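Side-chain contacts in acyl-CoA dehydrogenase domain protein Tcur3481 (Thermomonospora curvata, PDB 6WY9), which binds a flavin adenine dinucleotide cofactor and probably works as an acyl-CoA dehydrogenase: residues Q13-Q18 and A48-L53; Q18-H23 and A83-W88; A94-E99 and P173-V178; V121-F126 and W218-A223. One frame throughout, in Å; residues are numbered along the deposited sequence.

Interaction 1: Q13-Q18 and A48-L53; sequences QGLARQ and AGAGLL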
loop_
_atom_site.group_PDB
_atom_site.type_symbol
_atom_site.label_atom_id
_atom_site.label_comp_id
_atom_site.label_asym_id
_atom_site.label_seq_id
_atom_site.Cartn_x
_atom_site.Cartn_y
_atom_site.Cartn_z
ATOM N N GLN B 13 -18.404 -29.362 -3.260
ATOM C CA GLN B 13 -17.174 -28.911 -2.633
ATOM C C GLN B 13 -16.495 -30.034 -1.837
ATOM O O GLN B 13 -15.271 -30.224 -1.912
ATOM C CB GLN B 13 -17.499 -27.714 -1.750
ATOM C CG GLN B 13 -16.328 -27.183 -0.993
ATOM C CD GLN B 13 -16.703 -25.963 -0.191
ATOM O OE1 GLN B 13 -16.339 -24.850 -0.545
ATOM N NE2 GLN B 13 -17.433 -26.164 0.893
ATOM N N GLY B 14 -17.269 -30.782 -1.055
ATOM C CA GLY B 14 -16.678 -31.870 -0.292
ATOM C C GLY B 14 -16.063 -32.935 -1.178
ATOM O O GLY B 14 -14.991 -33.472 -0.878
ATOM N N LEU B 15 -16.737 -33.267 -2.276
ATOM C CA LEU B 15 -16.215 -34.285 -3.182
ATOM C C LEU B 15 -14.896 -33.822 -3.792
ATOM O O LEU B 15 -13.897 -34.561 -3.789
ATOM C CB LEU B 15 -17.259 -34.583 -4.258
ATOM C CG LEU B 15 -17.125 -35.721 -5.260
ATOM C CD1 LEU B 15 -16.588 -36.964 -4.567
ATOM C CD2 LEU B 15 -18.499 -36.011 -5.949
ATOM N N ALA B 16 -14.877 -32.596 -4.326
ATOM C CA ALA B 16 -13.644 -32.077 -4.909
ATOM C C ALA B 16 -12.536 -32.033 -3.868
ATOM O O ALA B 16 -11.393 -32.421 -4.140
ATOM C CB ALA B 16 -13.873 -30.692 -5.508
ATOM N N ARG B 17 -12.872 -31.615 -2.656
ATOM C CA ARG B 17 -11.869 -31.537 -1.604
ATOM C C ARG B 17 -11.236 -32.897 -1.338
ATOM O O ARG B 17 -10.017 -32.996 -1.164
ATOM C CB ARG B 17 -12.495 -30.984 -0.334
ATOM C CG ARG B 17 -11.519 -30.856 0.811
ATOM C CD ARG B 17 -12.081 -29.877 1.865
ATOM N NE ARG B 17 -12.066 -28.475 1.410
ATOM C CZ ARG B 17 -12.809 -27.483 1.916
ATOM N NH1 ARG B 17 -13.669 -27.696 2.905
ATOM N NH2 ARG B 17 -12.702 -26.259 1.423
ATOM N N GLN B 18 -12.049 -33.960 -1.290
ATOM C CA GLN B 18 -11.497 -35.274 -0.995
ATOM C C GLN B 18 -10.601 -35.741 -2.128
ATOM O O GLN B 18 -9.529 -36.317 -1.899
ATOM C CB GLN B 18 -12.618 -36.289 -0.776
ATOM C CG GLN B 18 -12.087 -37.677 -0.425
ATOM C CD GLN B 18 -11.410 -37.713 0.936
ATOM O OE1 GLN B 18 -10.195 -37.955 1.052
ATOM N NE2 GLN B 18 -12.189 -37.448 1.980
ATOM N N ALA B 48 -13.501 -36.755 -13.636
ATOM C CA ALA B 48 -14.548 -37.167 -14.567
ATOM C C ALA B 48 -15.465 -38.210 -13.936
ATOM O O ALA B 48 -16.697 -38.146 -14.085
ATOM C CB ALA B 48 -13.943 -37.714 -15.868
ATOM N N GLY B 49 -14.881 -39.190 -13.250
ATOM C CA GLY B 49 -15.669 -40.294 -12.740
ATOM C C GLY B 49 -16.598 -39.878 -11.625
ATOM O O GLY B 49 -17.659 -40.477 -11.451
ATOM N N ALA B 50 -16.201 -38.862 -10.841
ATOM C CA ALA B 50 -17.055 -38.292 -9.809
ATOM C C ALA B 50 -18.090 -37.315 -10.370
ATOM O O ALA B 50 -18.913 -36.790 -9.605
ATOM C CB ALA B 50 -16.174 -37.588 -8.759
ATOM N N GLY B 51 -18.072 -37.062 -11.681
ATOM C CA GLY B 51 -19.036 -36.173 -12.285
ATOM C C GLY B 51 -18.669 -34.720 -12.144
ATOM O O GLY B 51 -19.475 -33.845 -12.496
ATOM N N LEU B 52 -17.457 -34.434 -11.666
ATOM C CA LEU B 52 -17.085 -33.059 -11.412
ATOM C C LEU B 52 -16.747 -32.297 -12.685
ATOM O O LEU B 52 -16.851 -31.065 -12.680
ATOM C CB LEU B 52 -15.916 -33.025 -10.418
ATOM C CG LEU B 52 -16.341 -33.482 -9.017
ATOM C CD1 LEU B 52 -15.139 -33.647 -8.118
ATOM C CD2 LEU B 52 -17.249 -32.405 -8.443
ATOM N N LEU B 53 -16.361 -32.984 -13.778
ATOM C CA LEU B 53 -16.200 -32.266 -15.043
ATOM C C LEU B 53 -17.552 -31.905 -15.630
ATOM O O LEU B 53 -17.664 -30.946 -16.409
ATOM C CB LEU B 53 -15.386 -33.095 -16.058
ATOM C CG LEU B 53 -13.967 -33.513 -15.611
ATOM C CD1 LEU B 53 -13.284 -34.342 -16.697
ATOM C CD2 LEU B 53 -13.041 -32.313 -15.169
#
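Leu15 and Ala16, neighbours on one turn of helix 5-23, rest on Ala50 and Leu52 where helix 41-49 runs out. Leu52 sends one branch, CD1, against the helix at Ala16: Leu52 CD1 lies 3.9 Å from Ala16 CA and as close to Ala16 N. The same methyl lies 4.1 Å from Ala16 CB and 4.1 Å from Leu15 CG, lodged against both side chains on the helix surface. Leu15 reaches past it to the helix end: Leu15 CD2 is 4.0 Å from Ala50 CB and 3.8 Å from Ala50 O, a van der Waals approach. CG of Leu15 stands anti to the backbone N (chi1 -172°), which carries CG and its CD2 branch out to Ala50. The packing belongs to the all-helical N-terminal domain of the acyl-CoA dehydrogenase fold and lies away from the flavin. Gly51 ends helix 41-49 in a Schellman motif; its positive phi (82°) turns the chain, and Gly51 N bonds back to Ala48 O at 3.0 Å. Leu52, just beyond this turn, also touches Leu12 and Ile19 of helix 5-23. Ala16, which is buried, also packs on Leu74 and Glu77 of helix 67-80, whereas Leu15 lies at the exposed margin.

Interaction 2: Q18-H23 and A83-W88; sequences QIFTDH and APVPLW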
loop_
_atom_site.group_PDB
_atom_site.type_symbol
_atom_site.label_atom_id
_atom_site.label_comp_id
_atom_site.label_asym_id
_atom_site.label_seq_id
_atom_site.Cartn_x
_atom_site.Cartn_y
_atom_site.Cartn_z
ATOM N N GLN B 18 -12.049 -33.960 -1.290
ATOM C CA GLN B 18 -11.497 -35.274 -0.995
ATOM C C GLN B 18 -10.601 -35.741 -2.128
ATOM O O GLN B 18 -9.529 -36.317 -1.899
ATOM C CB GLN B 18 -12.618 -36.289 -0.776
ATOM C CG GLN B 18 -12.087 -37.677 -0.425
ATOM C CD GLN B 18 -11.410 -37.713 0.936
ATOM O OE1 GLN B 18 -10.195 -37.955 1.052
ATOM N NE2 GLN B 18 -12.189 -37.448 1.980
ATOM N N ILE B 19 -11.046 -35.534 -3.367
ATOM C CA ILE B 19 -10.264 -36.005 -4.503
ATOM C C ILE B 19 -8.942 -35.235 -4.582
ATOM O O ILE B 19 -7.857 -35.825 -4.716
ATOM C CB ILE B 19 -11.109 -35.898 -5.782
ATOM C CG1 ILE B 19 -12.257 -36.924 -5.704
ATOM C CG2 ILE B 19 -10.269 -36.035 -7.105
ATOM C CD1 ILE B 19 -13.198 -36.763 -6.868
ATOM N N PHE B 20 -9.008 -33.911 -4.424
ATOM C CA PHE B 20 -7.789 -33.110 -4.478
ATOM C C PHE B 20 -6.864 -33.450 -3.324
ATOM O O PHE B 20 -5.645 -33.495 -3.491
ATOM C CB PHE B 20 -8.130 -31.614 -4.462
ATOM C CG PHE B 20 -8.719 -31.099 -5.756
ATOM C CD1 PHE B 20 -8.166 -31.443 -6.986
ATOM C CD2 PHE B 20 -9.804 -30.238 -5.741
ATOM C CE1 PHE B 20 -8.688 -30.951 -8.173
ATOM C CE2 PHE B 20 -10.332 -29.749 -6.933
ATOM C CZ PHE B 20 -9.784 -30.104 -8.142
ATOM N N THR B 21 -7.427 -33.671 -2.135
ATOM C CA THR B 21 -6.633 -34.033 -0.972
ATOM C C THR B 21 -5.920 -35.366 -1.166
ATOM O O THR B 21 -4.765 -35.526 -0.749
ATOM C CB THR B 21 -7.539 -34.101 0.243
ATOM O OG1 THR B 21 -8.065 -32.798 0.502
ATOM C CG2 THR B 21 -6.746 -34.602 1.479
ATOM N N ASP B 22 -6.609 -36.346 -1.772
ATOM C CA ASP B 22 -5.982 -37.649 -2.026
ATOM C C ASP B 22 -4.860 -37.581 -3.060
ATOM O O ASP B 22 -3.984 -38.454 -3.063
ATOM C CB ASP B 22 -7.010 -38.667 -2.527
ATOM C CG ASP B 22 -8.000 -39.060 -1.471
ATOM O OD1 ASP B 22 -7.721 -38.849 -0.279
ATOM O OD2 ASP B 22 -9.053 -39.611 -1.852
ATOM N N HIS B 23 -4.877 -36.617 -3.979
ATOM C CA HIS B 23 -3.894 -36.684 -5.058
ATOM C C HIS B 23 -2.939 -35.504 -5.144
ATOM O O HIS B 23 -1.928 -35.611 -5.845
ATOM C CB HIS B 23 -4.602 -36.902 -6.412
ATOM C CG HIS B 23 -5.301 -38.224 -6.485
ATOM N ND1 HIS B 23 -4.656 -39.419 -6.207
ATOM C CD2 HIS B 23 -6.598 -38.540 -6.696
ATOM C CE1 HIS B 23 -5.524 -40.414 -6.269
ATOM N NE2 HIS B 23 -6.708 -39.909 -6.567
ATOM N N ALA B 83 -3.767 -28.008 -7.454
ATOM C CA ALA B 83 -3.838 -29.353 -8.037
ATOM C C ALA B 83 -3.592 -29.265 -9.539
ATOM O O ALA B 83 -4.264 -28.473 -10.225
ATOM C CB ALA B 83 -5.185 -30.007 -7.774
ATOM N N PRO B 84 -2.605 -30.013 -10.076
ATOM C CA PRO B 84 -2.204 -29.795 -11.486
ATOM C C PRO B 84 -3.109 -30.460 -12.520
ATOM O O PRO B 84 -2.786 -31.492 -13.117
ATOM C CB PRO B 84 -0.782 -30.373 -11.514
ATOM C CG PRO B 84 -0.836 -31.526 -10.502
ATOM C CD PRO B 84 -1.660 -30.911 -9.369
ATOM N N VAL B 85 -4.260 -29.841 -12.787
ATOM C CA VAL B 85 -5.127 -30.263 -13.904
ATOM C C VAL B 85 -5.687 -29.021 -14.586
ATOM O O VAL B 85 -5.968 -28.015 -13.943
ATOM C CB VAL B 85 -6.309 -31.156 -13.433
ATOM C CG1 VAL B 85 -5.918 -32.607 -13.311
ATOM C CG2 VAL B 85 -6.894 -30.649 -12.100
ATOM N N PRO B 86 -5.899 -29.099 -15.921
ATOM C CA PRO B 86 -6.330 -27.876 -16.644
ATOM C C PRO B 86 -7.845 -27.668 -16.599
ATOM O O PRO B 86 -8.545 -27.701 -17.622
ATOM C CB PRO B 86 -5.822 -28.152 -18.060
ATOM C CG PRO B 86 -6.154 -29.646 -18.219
ATOM C CD PRO B 86 -5.720 -30.240 -16.845
ATOM N N LEU B 87 -8.381 -27.470 -15.391
ATOM C CA LEU B 87 -9.832 -27.339 -15.282
ATOM C C LEU B 87 -10.318 -26.023 -15.893
ATOM O O LEU B 87 -11.298 -26.011 -16.649
ATOM C CB LEU B 87 -10.260 -27.452 -13.811
ATOM C CG LEU B 87 -10.202 -28.859 -13.191
ATOM C CD1 LEU B 87 -10.366 -28.747 -11.634
ATOM C CD2 LEU B 87 -11.260 -29.793 -13.767
ATOM N N TRP B 88 -9.646 -24.901 -15.590
ATOM C CA TRP B 88 -10.280 -23.698 -16.132
ATOM C C TRP B 88 -10.127 -23.625 -17.654
ATOM O O TRP B 88 -11.110 -23.298 -18.334
ATOM C CB TRP B 88 -9.815 -22.404 -15.416
ATOM C CG TRP B 88 -8.473 -21.825 -15.786
ATOM C CD1 TRP B 88 -7.286 -21.973 -15.101
ATOM C CD2 TRP B 88 -8.177 -20.972 -16.912
ATOM N NE1 TRP B 88 -6.282 -21.287 -15.752
ATOM C CE2 TRP B 88 -6.796 -20.687 -16.871
ATOM C CE3 TRP B 88 -8.938 -20.473 -17.977
ATOM C CZ2 TRP B 88 -6.165 -19.882 -17.844
ATOM C CZ3 TRP B 88 -8.315 -19.686 -18.936
ATOM C CH2 TRP B 88 -6.946 -19.397 -18.860
#
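The backbones of helix 5-23 and of the loop leading into helix 87-100 come nearest at Phe20 and Ala83, whose CA atoms are 6.5 Å apart. Both belong to the helical N-terminal domain of the acyl-CoA dehydrogenase fold, and their meeting is a buried apolar contact built around one aromatic ring. Phe20 holds CG anti to its own carbonyl carbon (chi1 -73°), and this brings the ring's far end over to the loop. Ala83 CB approaches the ring obliquely, 3.4 Å from Phe20 CD1 and 3.6 Å from Phe20 CE1. Val85 CG2 stands at the ring edge, more loosely, 4.3 Å from Phe20 CE1. The loop contains two inverse gamma turns, centred on Pro84 and Pro86; the first is closed by Val85 N to Ala83 O at 2.9 Å, the second by a weak bond. Pro86 occupies the N-cap position, right before helix 87-100, and Leu87 follows at the start of that helix. Gln78 of helix 67-80 donates to Ala83 O through its side-chain amide and packs against both Phe20 and Leu87. Coming from the opposite direction to Phe20, Leu87 places its CD1 methyl in the plane of the ring, 3.8 Å from Phe20 CZ.

Interaction 3: A94-E99 and P173-V178; sequences ALAIAE and PGLFLV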
loop_
_atom_site.group_PDB
_atom_site.type_symbol
_atom_site.label_atom_id
_atom_site.label_comp_id
_atom_site.label_asym_id
_atom_site.label_seq_id
_atom_site.Cartn_x
_atom_site.Cartn_y
_atom_site.Cartn_z
ATOM N N ALA B 94 -15.466 -25.138 -22.553
ATOM C CA ALA B 94 -16.680 -25.927 -22.741
ATOM C C ALA B 94 -17.925 -25.086 -22.489
ATOM O O ALA B 94 -18.948 -25.252 -23.172
ATOM C CB ALA B 94 -16.663 -27.168 -21.831
ATOM N N LEU B 95 -17.871 -24.208 -21.483
ATOM C CA LEU B 95 -18.977 -23.290 -21.244
ATOM C C LEU B 95 -19.157 -22.314 -22.403
ATOM O O LEU B 95 -20.291 -21.974 -22.758
ATOM C CB LEU B 95 -18.763 -22.543 -19.922
ATOM C CG LEU B 95 -18.961 -23.349 -18.637
ATOM C CD1 LEU B 95 -18.696 -22.417 -17.396
ATOM C CD2 LEU B 95 -20.360 -23.895 -18.612
ATOM N N ALA B 96 -18.059 -21.861 -23.023
ATOM C CA ALA B 96 -18.176 -21.043 -24.235
ATOM C C ALA B 96 -18.872 -21.811 -25.351
ATOM O O ALA B 96 -19.685 -21.246 -26.102
ATOM C CB ALA B 96 -16.798 -20.581 -24.707
ATOM N N ILE B 97 -18.548 -23.101 -25.500
ATOM C CA ILE B 97 -19.214 -23.892 -26.537
ATOM C C ILE B 97 -20.678 -24.074 -26.191
ATOM O O ILE B 97 -21.566 -24.022 -27.063
ATOM C CB ILE B 97 -18.518 -25.253 -26.724
ATOM C CG1 ILE B 97 -17.156 -25.044 -27.390
ATOM C CG2 ILE B 97 -19.409 -26.177 -27.597
ATOM C CD1 ILE B 97 -16.186 -26.214 -27.202
ATOM N N ALA B 98 -20.947 -24.343 -24.920
ATOM C CA ALA B 98 -22.315 -24.627 -24.517
ATOM C C ALA B 98 -23.195 -23.422 -24.775
ATOM O O ALA B 98 -24.325 -23.561 -25.240
ATOM C CB ALA B 98 -22.352 -25.032 -23.045
ATOM N N GLU B 99 -22.670 -22.226 -24.543
ATOM C CA GLU B 99 -23.491 -21.038 -24.626
ATOM C C GLU B 99 -23.410 -20.325 -25.968
ATOM O O GLU B 99 -24.292 -19.516 -26.268
ATOM C CB GLU B 99 -23.093 -20.065 -23.510
ATOM C CG GLU B 99 -24.044 -18.877 -23.394
ATOM C CD GLU B 99 -25.279 -19.139 -22.523
ATOM O OE1 GLU B 99 -26.122 -18.220 -22.414
ATOM O OE2 GLU B 99 -25.400 -20.239 -21.937
ATOM N N PRO B 173 -13.295 -8.551 -33.571
ATOM C CA PRO B 173 -12.753 -9.693 -32.816
ATOM C C PRO B 173 -13.776 -10.818 -32.681
ATOM O O PRO B 173 -14.976 -10.575 -32.562
ATOM C CB PRO B 173 -12.416 -9.081 -31.452
ATOM C CG PRO B 173 -12.396 -7.574 -31.690
ATOM C CD PRO B 173 -13.390 -7.327 -32.761
ATOM N N GLY B 174 -13.299 -12.067 -32.687
ATOM C CA GLY B 174 -14.185 -13.193 -32.464
ATOM C C GLY B 174 -13.486 -14.363 -31.788
ATOM O O GLY B 174 -12.308 -14.303 -31.436
ATOM N N LEU B 175 -14.231 -15.443 -31.600
ATOM C CA LEU B 175 -13.683 -16.642 -30.985
ATOM C C LEU B 175 -13.963 -17.822 -31.919
ATOM O O LEU B 175 -15.091 -17.984 -32.420
ATOM C CB LEU B 175 -14.272 -16.851 -29.568
ATOM C CG LEU B 175 -13.563 -17.813 -28.604
ATOM C CD1 LEU B 175 -12.134 -17.345 -28.337
ATOM C CD2 LEU B 175 -14.328 -17.935 -27.275
ATOM N N PHE B 176 -12.925 -18.627 -32.179
ATOM C CA PHE B 176 -12.970 -19.666 -33.207
ATOM C C PHE B 176 -12.444 -20.972 -32.651
ATOM O O PHE B 176 -11.415 -20.982 -31.969
ATOM C CB PHE B 176 -12.120 -19.290 -34.422
ATOM C CG PHE B 176 -12.472 -17.962 -35.022
ATOM C CD1 PHE B 176 -12.039 -16.772 -34.428
ATOM C CD2 PHE B 176 -13.220 -17.910 -36.186
ATOM C CE1 PHE B 176 -12.374 -15.538 -35.013
ATOM C CE2 PHE B 176 -13.560 -16.713 -36.771
ATOM C CZ PHE B 176 -13.129 -15.523 -36.192
ATOM N N LEU B 177 -13.122 -22.073 -32.982
ATOM C CA LEU B 177 -12.704 -23.403 -32.568
ATOM C C LEU B 177 -11.715 -23.998 -33.564
ATOM O O LEU B 177 -11.952 -23.994 -34.784
ATOM C CB LEU B 177 -13.914 -24.327 -32.419
ATOM C CG LEU B 177 -13.602 -25.674 -31.761
ATOM C CD1 LEU B 177 -14.719 -26.080 -30.828
ATOM C CD2 LEU B 177 -13.399 -26.736 -32.839
ATOM N N VAL B 178 -10.628 -24.555 -33.039
ATOM C CA VAL B 178 -9.580 -25.133 -33.871
ATOM C C VAL B 178 -9.246 -26.526 -33.361
ATOM O O VAL B 178 -9.104 -26.731 -32.148
ATOM C CB VAL B 178 -8.327 -24.236 -33.864
ATOM C CG1 VAL B 178 -7.209 -24.922 -34.578
ATOM C CG2 VAL B 178 -8.650 -22.900 -34.518
#
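Ile97 reaches from helix 87-100 with its CD1 methyl to meet Leu177 of strand 172-179, where Ile97 CD1 and Leu177 CD1 are 3.9 Å apart. The two side chains cross at about a right angle and touch through their CD1 methyls. Ile97 CG1 lies anti to the carbonyl carbon (chi1 -71°), beside the backbone N, and from there the ethyl arm extends to the strand although the residue's CB does not aim at it. One residue back along the helix, Ala96 points its CB at the strand and approaches Leu175, with Ala96 CB 4.4 Å from Leu175 CD2; this is the looser of the two meetings. Leu175 and Leu177 alternate with Phe176, as expected in an extended strand, and turn to the helix while Phe176 faces away and meets Trp145 edge-to-face. The backbones stay well apart, at 8.9 Å between Ile97 CA and Leu177 CA, and the gap between the two segments is spanned by aliphatic side chains. This is helix-on-sheet packing, joining the N-terminal helical domain to the middle beta domain of the acyl-CoA dehydrogenase fold. Strand 172-179 lies between strands 160-169 and 206-210, Leu164 of the former touching both Ala96 and Leu177, while Thr219 of helix 215-248 packs on Ala96 and Leu175.

Interaction 4: V121-F126 and W218-A223; sequences VALEEF and WTLDVA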
loop_
_atom_site.group_PDB
_atom_site.type_symbol
_atom_site.label_atom_id
_atom_site.label_comp_id
_atom_site.label_asym_id
_atom_site.label_seq_id
_atom_site.Cartn_x
_atom_site.Cartn_y
_atom_site.Cartn_z
ATOM N N VAL B 121 -7.757 -22.675 -24.156
ATOM C CA VAL B 121 -8.112 -21.403 -24.761
ATOM C C VAL B 121 -6.837 -20.608 -24.998
ATOM O O VAL B 121 -5.931 -20.595 -24.150
ATOM C CB VAL B 121 -9.097 -20.628 -23.870
ATOM C CG1 VAL B 121 -10.309 -21.498 -23.651
ATOM C CG2 VAL B 121 -8.443 -20.248 -22.498
ATOM N N ALA B 122 -6.796 -19.935 -26.142
ATOM C CA ALA B 122 -5.660 -19.145 -26.609
ATOM C C ALA B 122 -6.177 -17.714 -26.731
ATOM O O ALA B 122 -6.655 -17.293 -27.781
ATOM C CB ALA B 122 -5.107 -19.695 -27.943
ATOM N N LEU B 123 -6.088 -16.978 -25.620
ATOM C CA LEU B 123 -6.673 -15.660 -25.476
ATOM C C LEU B 123 -5.614 -14.585 -25.367
ATOM O O LEU B 123 -5.972 -13.414 -25.278
ATOM C CB LEU B 123 -7.586 -15.624 -24.220
ATOM C CG LEU B 123 -8.709 -16.674 -24.215
ATOM C CD1 LEU B 123 -9.502 -16.606 -22.901
ATOM C CD2 LEU B 123 -9.622 -16.358 -25.420
ATOM N N GLU B 124 -4.319 -14.944 -25.346
ATOM C CA GLU B 124 -3.277 -13.951 -25.134
ATOM C C GLU B 124 -2.273 -13.915 -26.282
ATOM O O GLU B 124 -2.088 -14.903 -27.004
ATOM C CB GLU B 124 -2.568 -14.215 -23.800
ATOM C CG GLU B 124 -3.498 -13.950 -22.604
ATOM C CD GLU B 124 -2.844 -14.382 -21.276
ATOM O OE1 GLU B 124 -2.646 -15.597 -21.052
ATOM O OE2 GLU B 124 -2.489 -13.482 -20.478
ATOM N N GLU B 125 -1.590 -12.762 -26.391
ATOM C CA GLU B 125 -0.580 -12.470 -27.400
ATOM C C GLU B 125 0.603 -11.735 -26.776
ATOM O O GLU B 125 0.460 -11.026 -25.774
ATOM C CB GLU B 125 -1.160 -11.632 -28.587
ATOM C CG GLU B 125 -2.163 -12.481 -29.421
ATOM C CD GLU B 125 -2.907 -11.685 -30.485
ATOM O OE1 GLU B 125 -2.689 -10.451 -30.570
ATOM O OE2 GLU B 125 -3.723 -12.294 -31.217
ATOM N N PHE B 126 1.779 -11.888 -27.391
ATOM C CA PHE B 126 2.955 -11.186 -26.882
ATOM C C PHE B 126 2.844 -9.684 -27.131
ATOM O O PHE B 126 2.260 -9.235 -28.121
ATOM C CB PHE B 126 4.226 -11.733 -27.526
ATOM C CG PHE B 126 4.585 -13.135 -27.046
ATOM C CD1 PHE B 126 4.915 -13.356 -25.717
ATOM C CD2 PHE B 126 4.583 -14.224 -27.923
ATOM C CE1 PHE B 126 5.245 -14.648 -25.247
ATOM C CE2 PHE B 126 4.908 -15.510 -27.457
ATOM C CZ PHE B 126 5.240 -15.715 -26.133
ATOM N N TRP B 218 -17.958 -12.599 -23.863
ATOM C CA TRP B 218 -18.496 -13.513 -22.859
ATOM C C TRP B 218 -17.404 -14.419 -22.293
ATOM O O TRP B 218 -17.291 -14.620 -21.070
ATOM C CB TRP B 218 -19.600 -14.342 -23.486
ATOM C CG TRP B 218 -20.424 -15.077 -22.545
ATOM C CD1 TRP B 218 -21.572 -14.642 -21.954
ATOM C CD2 TRP B 218 -20.226 -16.423 -22.110
ATOM N NE1 TRP B 218 -22.097 -15.632 -21.158
ATOM C CE2 TRP B 218 -21.288 -16.737 -21.236
ATOM C CE3 TRP B 218 -19.253 -17.390 -22.364
ATOM C CZ2 TRP B 218 -21.407 -17.981 -20.619
ATOM C CZ3 TRP B 218 -19.376 -18.632 -21.749
ATOM C CH2 TRP B 218 -20.448 -18.914 -20.894
ATOM N N THR B 219 -16.601 -14.998 -23.176
ATOM C CA THR B 219 -15.585 -15.920 -22.704
ATOM C C THR B 219 -14.543 -15.190 -21.857
ATOM O O THR B 219 -14.063 -15.729 -20.859
ATOM C CB THR B 219 -14.956 -16.652 -23.894
ATOM O OG1 THR B 219 -15.972 -17.393 -24.559
ATOM C CG2 THR B 219 -13.901 -17.648 -23.414
ATOM N N LEU B 220 -14.217 -13.948 -22.206
ATOM C CA LEU B 220 -13.255 -13.200 -21.396
ATOM C C LEU B 220 -13.804 -12.919 -19.993
ATOM O O LEU B 220 -13.079 -13.033 -18.999
ATOM C CB LEU B 220 -12.864 -11.903 -22.107
ATOM C CG LEU B 220 -12.067 -12.066 -23.409
ATOM C CD1 LEU B 220 -12.002 -10.739 -24.142
ATOM C CD2 LEU B 220 -10.656 -12.599 -23.153
ATOM N N ASP B 221 -15.083 -12.541 -19.888
ATOM C CA ASP B 221 -15.676 -12.338 -18.563
ATOM C C ASP B 221 -15.697 -13.624 -17.728
ATOM O O ASP B 221 -15.408 -13.606 -16.519
ATOM C CB ASP B 221 -17.083 -11.791 -18.715
ATOM C CG ASP B 221 -17.079 -10.299 -18.986
ATOM O OD1 ASP B 221 -16.008 -9.667 -18.807
ATOM O OD2 ASP B 221 -18.137 -9.780 -19.359
ATOM N N VAL B 222 -16.078 -14.737 -18.345
ATOM C CA VAL B 222 -16.098 -16.015 -17.640
ATOM C C VAL B 222 -14.692 -16.428 -17.231
ATOM O O VAL B 222 -14.479 -16.917 -16.114
ATOM C CB VAL B 222 -16.753 -17.092 -18.516
ATOM C CG1 VAL B 222 -16.490 -18.507 -17.906
ATOM C CG2 VAL B 222 -18.227 -16.798 -18.695
ATOM N N ALA B 223 -13.719 -16.278 -18.138
ATOM C CA ALA B 223 -12.338 -16.655 -17.808
ATOM C C ALA B 223 -11.789 -15.810 -16.661
ATOM O O ALA B 223 -11.056 -16.318 -15.795
ATOM C CB ALA B 223 -11.429 -16.489 -19.025
#
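Leu123 lays its CD1 methyl between two residues of helix 215-248 that lie on the same face, Leu220 and Ala223. Leu123 CD1 is 4.2 Å from Leu220 CD2 and 4.3 Å from Ala223 CB, so even this closer part of the contact is made at easy van der Waals spacing. The two leucine side chains run alongside each other in opposite senses, and each holds CG anti to its carbonyl carbon; in Leu220 (chi1 -67°) this brings the branch end back to Leu123. Leu344 packs on both Leu123 and Ala223, and Leu175 of strand 172-179 touches Leu123, so the methyls are buried. The contact joins the beta domain of the acyl-CoA dehydrogenase fold to the long first helix of its C-terminal helical domain, where strand 118-122 ends and the chain continues as a loop. Beyond Leu123 the loop diverges from the helix, with two glutamates first. Glu124, buried, accepts a bond from Leu344 N and forms a salt bridge with a basic side chain of a neighbouring subunit, a different protein. Partly exposed Glu125 pairs with Lys151, its carboxylate also taking bonds from Gly135 N and Cys136 N, while Phe126, at the outer end, packs on an apolar side chain of that other protein.

Overall arrangement
From the N terminus, helix 5-23 makes the first two contacts. Interaction 1 closes a short, largely helical loop back onto it from the end of helix 41-49, and interaction 2 a longer one from the entry to helix 87-100. Their segments alternate along the chain and share Gln18, and the contacts touch where Leu53 meets Leu87. Helix 87-100 then continues into interaction 3, which opens after both have closed and spans the first part of the beta domain. Interaction 4 crosses it, running from the end of strand 118-122 to helix 215-248; the two meet at Thr219. Together the contacts join helices of the N-terminal domain to one another and to the sheet, and the sheet to helix 215-248.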